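Local structure of glycosyl hydrolase, BNR repeat (3B7F) at residues A[195-200]-A[231-236]; A[116-121]-A[176-181]. The protein is a seven-bladed beta-propeller protein with BNR repeats that probably acts as a glycosyl hydrolase. All blocks are in the same frame, centred on the assembly; numbering follows the deposited sequence.

Interaction 1. Residues A[195-200]-A[231-236]. With EDO (1,2-ethanediol), chain R.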
ATOM      1  N   GLY A 195       4.819   7.151  -4.962  1.00 27.51           N
ATOM      2  CA  GLY A 195       4.257   8.061  -3.960  1.00 26.92           C
ATOM      3  C   GLY A 195       5.323   8.281  -2.909  1.00 27.00           C
ATOM      4  O   GLY A 195       6.090   7.383  -2.585  1.00 24.33           O
HETATM    5  N   MSE A 196       5.403   9.491  -2.399  1.00 27.79           N
HETATM    6  CA  MSE A 196       6.374   9.779  -1.387  1.00 30.43           C
HETATM    7  C   MSE A 196       5.749  10.587  -0.277  1.00 28.36           C
HETATM    8  O   MSE A 196       5.060  11.565  -0.528  1.00 26.05           O
HETATM    9  CB  MSE A 196       7.520  10.566  -1.983  1.00 31.82           C
HETATM   10  CG  MSE A 196       8.140   9.904  -3.134  1.00 34.17           C
HETATM   11 SE   MSE A 196       9.866  10.636  -3.409  0.75 34.42          SE
HETATM   12  CE  MSE A 196       9.526  12.468  -3.346  1.00 22.12           C
ATOM     13  N   SER A 197       6.034  10.156   0.946  1.00 28.35           N
ATOM     14  CA  SER A 197       5.589  10.807   2.142  1.00 28.15           C
ATOM     15  C   SER A 197       6.842  11.393   2.809  1.00 29.05           C
ATOM     16  O   SER A 197       7.569  10.655   3.438  1.00 31.70           O
ATOM     17  CB  SER A 197       4.851   9.829   3.037  1.00 26.47           C
ATOM     18  OG  SER A 197       3.632   9.451   2.402  1.00 25.12           O
ATOM     19  N   SER A 198       7.159  12.677   2.631  1.00 31.00           N
ATOM     20  CA  SER A 198       6.439  13.660   1.785  1.00 32.32           C
ATOM     21  C   SER A 198       7.119  13.794   0.435  1.00 30.10           C
ATOM     22  O   SER A 198       8.220  13.260   0.221  1.00 31.99           O
ATOM     23  CB  SER A 198       6.353  15.011   2.487  1.00 34.06           C
ATOM     24  OG  SER A 198       7.637  15.465   2.823  1.00 37.60           O
ATOM     25  N   GLY A 199       6.424  14.462  -0.483  1.00 27.77           N
ATOM     26  CA  GLY A 199       6.909  14.707  -1.842  1.00 24.98           C
ATOM     27  C   GLY A 199       5.797  14.735  -2.863  1.00 25.18           C
ATOM     28  O   GLY A 199       5.763  15.620  -3.703  1.00 27.79           O
ATOM     29  N   GLY A 200       4.914  13.738  -2.827  1.00 24.11           N
ATOM     30  CA  GLY A 200       3.815  13.640  -3.757  1.00 23.99           C
ATOM     31  C   GLY A 200       3.851  12.401  -4.612  1.00 22.91           C
ATOM     32  O   GLY A 200       4.604  11.448  -4.329  1.00 22.80           O
ATOM     33  N   GLY A 231       5.645  18.335  -2.779  1.00 25.33           N
ATOM     34  CA  GLY A 231       5.748  18.487  -1.332  1.00 24.81           C
ATOM     35  C   GLY A 231       4.597  17.799  -0.604  1.00 24.29           C
ATOM     36  O   GLY A 231       4.604  17.691   0.632  1.00 24.47           O
ATOM     37  N   HIS A 232       3.644  17.294  -1.381  1.00 25.47           N
ATOM     38  CA  HIS A 232       2.387  16.663  -0.914  1.00 26.37           C
ATOM     39  C   HIS A 232       2.606  15.371  -0.135  1.00 27.96           C
ATOM     40  O   HIS A 232       3.679  14.772  -0.207  1.00 27.80           O
ATOM     41  CB  HIS A 232       1.496  16.368  -2.125  1.00 26.53           C
ATOM     42  CG  HIS A 232       1.181  17.582  -2.954  1.00 29.78           C
ATOM     43  ND1 HIS A 232       2.100  18.159  -3.804  1.00 29.20           N
ATOM     44  CD2 HIS A 232       0.064  18.345  -3.036  1.00 33.35           C
ATOM     45  CE1 HIS A 232       1.567  19.221  -4.373  1.00 27.95           C
ATOM     46  NE2 HIS A 232       0.332  19.361  -3.921  1.00 35.96           N
ATOM     47  N   ASP A 233       1.582  14.938   0.605  1.00 27.45           N
ATOM     48  CA  ASP A 233       1.674  13.720   1.424  1.00 26.71           C
ATOM     49  C   ASP A 233       0.601  12.669   1.069  1.00 27.56           C
ATOM     50  O   ASP A 233      -0.364  12.461   1.822  1.00 26.59           O
ATOM     51  CB  ASP A 233       1.645  14.075   2.928  1.00 28.43           C
ATOM     52  CG  ASP A 233       1.928  12.876   3.836  1.00 25.63           C
ATOM     53  OD1 ASP A 233       2.513  11.873   3.371  1.00 28.14           O
ATOM     54  OD2 ASP A 233       1.557  12.933   5.038  1.00 34.77           O
ATOM     55  N   PRO A 234       0.759  12.011  -0.109  1.00 27.59           N
ATOM     56  CA  PRO A 234      -0.097  10.887  -0.411  1.00 27.09           C
ATOM     57  C   PRO A 234       0.252   9.776   0.539  1.00 25.34           C
ATOM     58  O   PRO A 234       1.433   9.642   0.895  1.00 24.06           O
ATOM     59  CB  PRO A 234       0.321  10.478  -1.821  1.00 26.59           C
ATOM     60  CG  PRO A 234       1.713  10.940  -1.959  1.00 26.42           C
ATOM     61  CD  PRO A 234       1.693  12.264  -1.217  1.00 26.30           C
ATOM     62  N   HIS A 235      -0.769   9.032   0.970  1.00 24.08           N
ATOM     63  CA  HIS A 235      -0.592   7.878   1.843  1.00 26.34           C
ATOM     64  C   HIS A 235      -0.612   6.549   1.079  1.00 26.29           C
ATOM     65  O   HIS A 235       0.194   5.677   1.328  1.00 24.89           O
ATOM     66  CB  HIS A 235      -1.638   7.849   2.964  1.00 25.82           C
ATOM     67  CG  HIS A 235      -1.487   8.959   3.961  1.00 26.90           C
ATOM     68  ND1 HIS A 235      -2.487   9.310   4.838  1.00 27.48           N
ATOM     69  CD2 HIS A 235      -0.464   9.819   4.192  1.00 23.07           C
ATOM     70  CE1 HIS A 235      -2.081  10.322   5.586  1.00 25.81           C
ATOM     71  NE2 HIS A 235      -0.856  10.644   5.220  1.00 25.53           N
ATOM     72  N   CYS A 236      -1.560   6.399   0.169  1.00 27.30           N
ATOM     73  CA  CYS A 236      -1.703   5.184  -0.580  1.00 26.15           C
ATOM     74  C   CYS A 236      -2.280   5.546  -1.923  1.00 26.01           C
ATOM     75  O   CYS A 236      -3.270   6.250  -1.961  1.00 25.32           O
ATOM     76  CB  CYS A 236      -2.633   4.247   0.176  1.00 26.87           C
ATOM     77  SG  CYS A 236      -2.666   2.570  -0.501  1.00 27.40           S
TER
HETATM   78  C1  EDO R 410      -2.198  21.241  -5.994  1.00 55.63           C
HETATM   79  O1  EDO R 410      -1.230  21.469  -4.945  1.00 51.28           O
HETATM   80  C2  EDO R 410      -1.855  21.957  -7.288  1.00 63.92           C
HETATM   81  O2  EDO R 410      -3.056  22.147  -8.047  1.00 68.67           O
HETATM   82  O   HOH W   1       6.443  18.453   2.330  1.00 33.21           O

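Interaction 2. Residues A[116-121]-A[176-181]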
ATOM      1  N   HIS A 116      14.864   1.265   6.168  1.00 35.27           N
ATOM      2  CA  HIS A 116      14.108   0.044   5.898  1.00 32.69           C
ATOM      3  C   HIS A 116      13.485   0.046   4.511  1.00 31.16           C
ATOM      4  O   HIS A 116      13.255   1.098   3.925  1.00 30.81           O
ATOM      5  CB  HIS A 116      13.041  -0.206   6.991  1.00 35.66           C
ATOM      6  CG  HIS A 116      12.016   0.877   7.134  1.00 30.14           C
ATOM      7  ND1 HIS A 116      12.177   1.949   7.980  1.00 34.75           N
ATOM      8  CD2 HIS A 116      10.794   1.021   6.577  1.00 29.45           C
ATOM      9  CE1 HIS A 116      11.114   2.730   7.910  1.00 40.28           C
ATOM     10  NE2 HIS A 116      10.260   2.189   7.059  1.00 34.97           N
ATOM     11  N   VAL A 117      13.269  -1.156   3.980  1.00 31.87           N
ATOM     12  CA  VAL A 117      12.545  -1.347   2.734  1.00 28.94           C
ATOM     13  C   VAL A 117      11.103  -1.291   3.183  1.00 27.81           C
ATOM     14  O   VAL A 117      10.674  -2.095   4.019  1.00 28.97           O
ATOM     15  CB  VAL A 117      12.857  -2.676   2.064  1.00 29.82           C
ATOM     16  CG1 VAL A 117      12.037  -2.833   0.760  1.00 26.67           C
ATOM     17  CG2 VAL A 117      14.356  -2.783   1.798  1.00 29.09           C
ATOM     18  N   PHE A 118      10.351  -0.343   2.647  1.00 27.08           N
ATOM     19  CA  PHE A 118       8.973  -0.133   3.065  1.00 27.16           C
ATOM     20  C   PHE A 118       7.924  -0.812   2.176  1.00 29.16           C
ATOM     21  O   PHE A 118       6.945  -1.352   2.682  1.00 29.36           O
ATOM     22  CB  PHE A 118       8.696   1.366   3.109  1.00 28.30           C
ATOM     23  CG  PHE A 118       7.329   1.700   3.591  1.00 28.22           C
ATOM     24  CD1 PHE A 118       7.035   1.616   4.934  1.00 29.69           C
ATOM     25  CD2 PHE A 118       6.340   2.103   2.717  1.00 26.47           C
ATOM     26  CE1 PHE A 118       5.762   1.905   5.400  1.00 26.20           C
ATOM     27  CE2 PHE A 118       5.059   2.389   3.181  1.00 30.15           C
ATOM     28  CZ  PHE A 118       4.773   2.286   4.511  1.00 28.00           C
ATOM     29  N   TRP A 119       8.139  -0.778   0.864  1.00 29.20           N
ATOM     30  CA  TRP A 119       7.165  -1.243  -0.118  1.00 28.68           C
ATOM     31  C   TRP A 119       7.796  -2.073  -1.207  1.00 26.86           C
ATOM     32  O   TRP A 119       8.833  -1.702  -1.696  1.00 24.50           O
ATOM     33  CB  TRP A 119       6.592  -0.003  -0.785  1.00 28.31           C
ATOM     34  CG  TRP A 119       5.416  -0.233  -1.642  1.00 25.88           C
ATOM     35  CD1 TRP A 119       5.380  -0.752  -2.902  1.00 22.64           C
ATOM     36  CD2 TRP A 119       4.082   0.128  -1.314  1.00 29.38           C
ATOM     37  NE1 TRP A 119       4.082  -0.773  -3.362  1.00 27.42           N
ATOM     38  CE2 TRP A 119       3.271  -0.218  -2.410  1.00 26.50           C
ATOM     39  CE3 TRP A 119       3.494   0.712  -0.194  1.00 27.62           C
ATOM     40  CZ2 TRP A 119       1.907  -0.009  -2.417  1.00 26.84           C
ATOM     41  CZ3 TRP A 119       2.144   0.949  -0.215  1.00 32.18           C
ATOM     42  CH2 TRP A 119       1.359   0.580  -1.320  1.00 29.48           C
ATOM     43  N   LEU A 120       7.100  -3.118  -1.649  1.00 28.40           N
ATOM     44  CA  LEU A 120       7.544  -4.039  -2.694  1.00 28.56           C
ATOM     45  C   LEU A 120       6.449  -4.125  -3.755  1.00 28.61           C
ATOM     46  O   LEU A 120       5.273  -4.320  -3.422  1.00 28.63           O
ATOM     47  CB  LEU A 120       7.800  -5.432  -2.110  1.00 27.61           C
ATOM     48  CG  LEU A 120       8.985  -5.649  -1.158  1.00 31.44           C
ATOM     49  CD1 LEU A 120       8.817  -6.991  -0.449  1.00 28.49           C
ATOM     50  CD2 LEU A 120      10.314  -5.546  -1.906  1.00 30.36           C
ATOM     51  N   THR A 121       6.835  -3.995  -5.020  1.00 30.13           N
ATOM     52  CA  THR A 121       5.910  -4.071  -6.169  1.00 30.26           C
ATOM     53  C   THR A 121       6.455  -5.047  -7.199  1.00 31.64           C
ATOM     54  O   THR A 121       7.601  -4.897  -7.608  1.00 31.45           O
ATOM     55  CB  THR A 121       5.753  -2.703  -6.846  1.00 29.77           C
ATOM     56  OG1 THR A 121       5.138  -1.820  -5.926  1.00 27.32           O
ATOM     57  CG2 THR A 121       4.883  -2.780  -8.050  1.00 27.40           C
ATOM     58  N   GLY A 176       9.896   7.900   9.866  1.00 63.79           N
ATOM     59  CA  GLY A 176      10.785   8.515   8.882  1.00 59.11           C
ATOM     60  C   GLY A 176      10.020   8.653   7.579  1.00 49.51           C
ATOM     61  O   GLY A 176       8.991   8.021   7.412  1.00 46.23           O
ATOM     62  N   PRO A 177      10.525   9.464   6.641  1.00 43.16           N
ATOM     63  CA  PRO A 177       9.852   9.652   5.370  1.00 38.32           C
ATOM     64  C   PRO A 177      10.081   8.419   4.491  1.00 34.64           C
ATOM     65  O   PRO A 177      11.073   7.725   4.649  1.00 33.76           O
ATOM     66  CB  PRO A 177      10.534  10.891   4.811  1.00 37.43           C
ATOM     67  CG  PRO A 177      11.911  10.785   5.291  1.00 39.89           C
ATOM     68  CD  PRO A 177      11.793  10.216   6.683  1.00 45.13           C
ATOM     69  N   LYS A 178       9.183   8.152   3.568  1.00 32.07           N
ATOM     70  CA  LYS A 178       9.252   6.901   2.811  1.00 32.72           C
ATOM     71  C   LYS A 178       8.684   6.992   1.415  1.00 30.73           C
ATOM     72  O   LYS A 178       7.875   7.868   1.111  1.00 29.40           O
ATOM     73  CB  LYS A 178       8.468   5.824   3.571  1.00 34.08           C
ATOM     74  CG  LYS A 178       6.972   6.134   3.641  1.00 31.63           C
ATOM     75  CD  LYS A 178       6.261   5.407   4.740  1.00 38.80           C
ATOM     76  CE  LYS A 178       6.533   5.940   6.106  1.00 47.35           C
ATOM     77  NZ  LYS A 178       5.379   5.614   6.989  1.00 49.24           N
HETATM   78  N   MSE A 179       9.100   6.019   0.615  1.00 28.13           N
HETATM   79  CA  MSE A 179       8.692   5.837  -0.749  1.00 29.11           C
HETATM   80  C   MSE A 179       7.655   4.720  -0.702  1.00 29.87           C
HETATM   81  O   MSE A 179       7.884   3.671  -0.088  1.00 28.40           O
HETATM   82  CB  MSE A 179       9.921   5.423  -1.554  1.00 28.61           C
HETATM   83  CG  MSE A 179       9.726   4.809  -2.931  1.00 41.59           C
HETATM   84 SE   MSE A 179       9.737   5.951  -4.420  0.75 47.08          SE
HETATM   85  CE  MSE A 179      11.469   6.793  -4.283  1.00 52.07           C
ATOM     86  N   HIS A 180       6.527   4.916  -1.363  1.00 28.71           N
ATOM     87  CA  HIS A 180       5.479   3.920  -1.350  1.00 27.10           C
ATOM     88  C   HIS A 180       4.730   3.969  -2.668  1.00 28.27           C
ATOM     89  O   HIS A 180       5.157   4.660  -3.587  1.00 27.99           O
ATOM     90  CB  HIS A 180       4.571   4.178  -0.131  1.00 28.80           C
ATOM     91  CG  HIS A 180       3.941   5.534  -0.106  1.00 24.67           C
ATOM     92  ND1 HIS A 180       2.857   5.867  -0.893  1.00 22.73           N
ATOM     93  CD2 HIS A 180       4.208   6.625   0.648  1.00 26.07           C
ATOM     94  CE1 HIS A 180       2.515   7.122  -0.655  1.00 29.75           C
ATOM     95  NE2 HIS A 180       3.307   7.603   0.288  1.00 24.43           N
ATOM     96  N   SER A 181       3.639   3.210  -2.755  1.00 29.47           N
ATOM     97  CA  SER A 181       2.745   3.216  -3.889  1.00 28.88           C
ATOM     98  C   SER A 181       3.444   3.176  -5.252  1.00 28.78           C
ATOM     99  O   SER A 181       3.165   3.998  -6.125  1.00 28.24           O
ATOM    100  CB  SER A 181       1.839   4.447  -3.778  1.00 30.50           C
ATOM    101  OG  SER A 181       1.172   4.458  -2.543  1.00 26.10           O
TER

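Interaction 1. Residues A[195-200]-A[231-236]
Gly-199 and His-232 lie at the centre of a backbone contact between the loop leaving strand 195-197 and the run leading into strand 234-236, two strands whose N-to-C directions differ by 118°. Gly-199 N donates to His-232 O (2.8 Å), and Gly-231 N returns a nearly straight bond to Gly-199 O, 2.9 Å. The turn itself is tight: the peptide between Ser-197 and Ser-198 is cis, and Gly-199 and Gly-200 together face Met-196 as a classic beta bulge. In the seven-bladed propeller this turn joins the middle strands of one blade and meets the entry to the innermost strand of the next. Ser-197 OG lies within hydrogen-bonding distance of both Asp-233 OD1 (2.8 Å) and Pro-234 O (2.7 Å), and His-180 and Arg-343 also bond to this buried hydroxyl. Asp-233 CG stands anti to the backbone N (chi1 -172°), which carries OD1 toward Ser-197. Its OD2 lies in the plane of the His-235 ring, at the edge, and takes a weak bond from NE2 of that ring (3.3 Å), which also bonds to His-252; Trp-304 NE1 bonds to the same OD2, while His-235 ND1 pairs with Gly-280 O. Pro-234 lays its CD against Gly-200 CA at 3.6 Å. The His-232 ring turns from the other segment, and its NE2 donates to O1 of an ethanediol (2.8 Å), probably from the crystallisation liquor.

Interaction 2. Residues A[116-121]-A[176-181]
Phe-118 and Trp-119 press side by side onto the backbone and side chains of 178-181, where two strands run nearly parallel, 17° apart, without a hydrogen bond between them. Both residues face Gly-134 in a classic beta bulge, which turns the two consecutive side chains toward the other segment; each carries its ring anti to the backbone N (chi1 -177° for Phe-118, -170° for Trp-119). The tight part of the contact lies over one face of each ring. Ser-181 N sits over the centre of the indole, 3.4 Å from Trp-119 CD2, and His-180 CB approaches the six-membered part at CE3 (3.6 Å). The same methylene reaches the edge of the phenyl ring, 3.8 Å from Phe-118 CE2, and thus touches both aromatics. Lys-178 bends at its third torsion and lays CD over the centre of the Phe-118 face, a CH-pi contact with CD 3.5 Å from CZ. The looser side is at the end of this partly exposed lysine, where the chain past CD draws off the ring and NZ is 4.1 Å from Phe-118 CE1. Thr-121 OG1 lies at the N-H edge in the plane of the indole, in a weak, bent bond from Trp-119 NE1 (3.0 Å). A hydrogen bond between His-180 ND1 and Ser-181 OG (2.7 Å) holds the hydroxyl, also bonded to Val-237 N, beside the CH2 corner of the indole. Strands 116-122 and 178-184 are the first strands of successive four-stranded blades; the former pairs with strand 131-136 and packs, through Leu-120, against strands 56-62 and 70-75 of the preceding blade.

In the fold
From the N terminus, strand 116-122 opens interaction 2, which closes when the chain, after completing that blade, comes back as strand 178-184. The next strand, 192-197, pairs antiparallel with it and opens interaction 1, which closes about thirty residues later at the entry to strand 234-239. The two loops thus follow in series, neither nesting nor crossing, and bind three successive blades of the propeller. The middle blade belongs to both contacts, whose centres lie about 11 Å apart. His-180 joins them directly through the backbone as well as its side chain: its N probably bonds to Gly-195 O, between neighbouring strands of that blade.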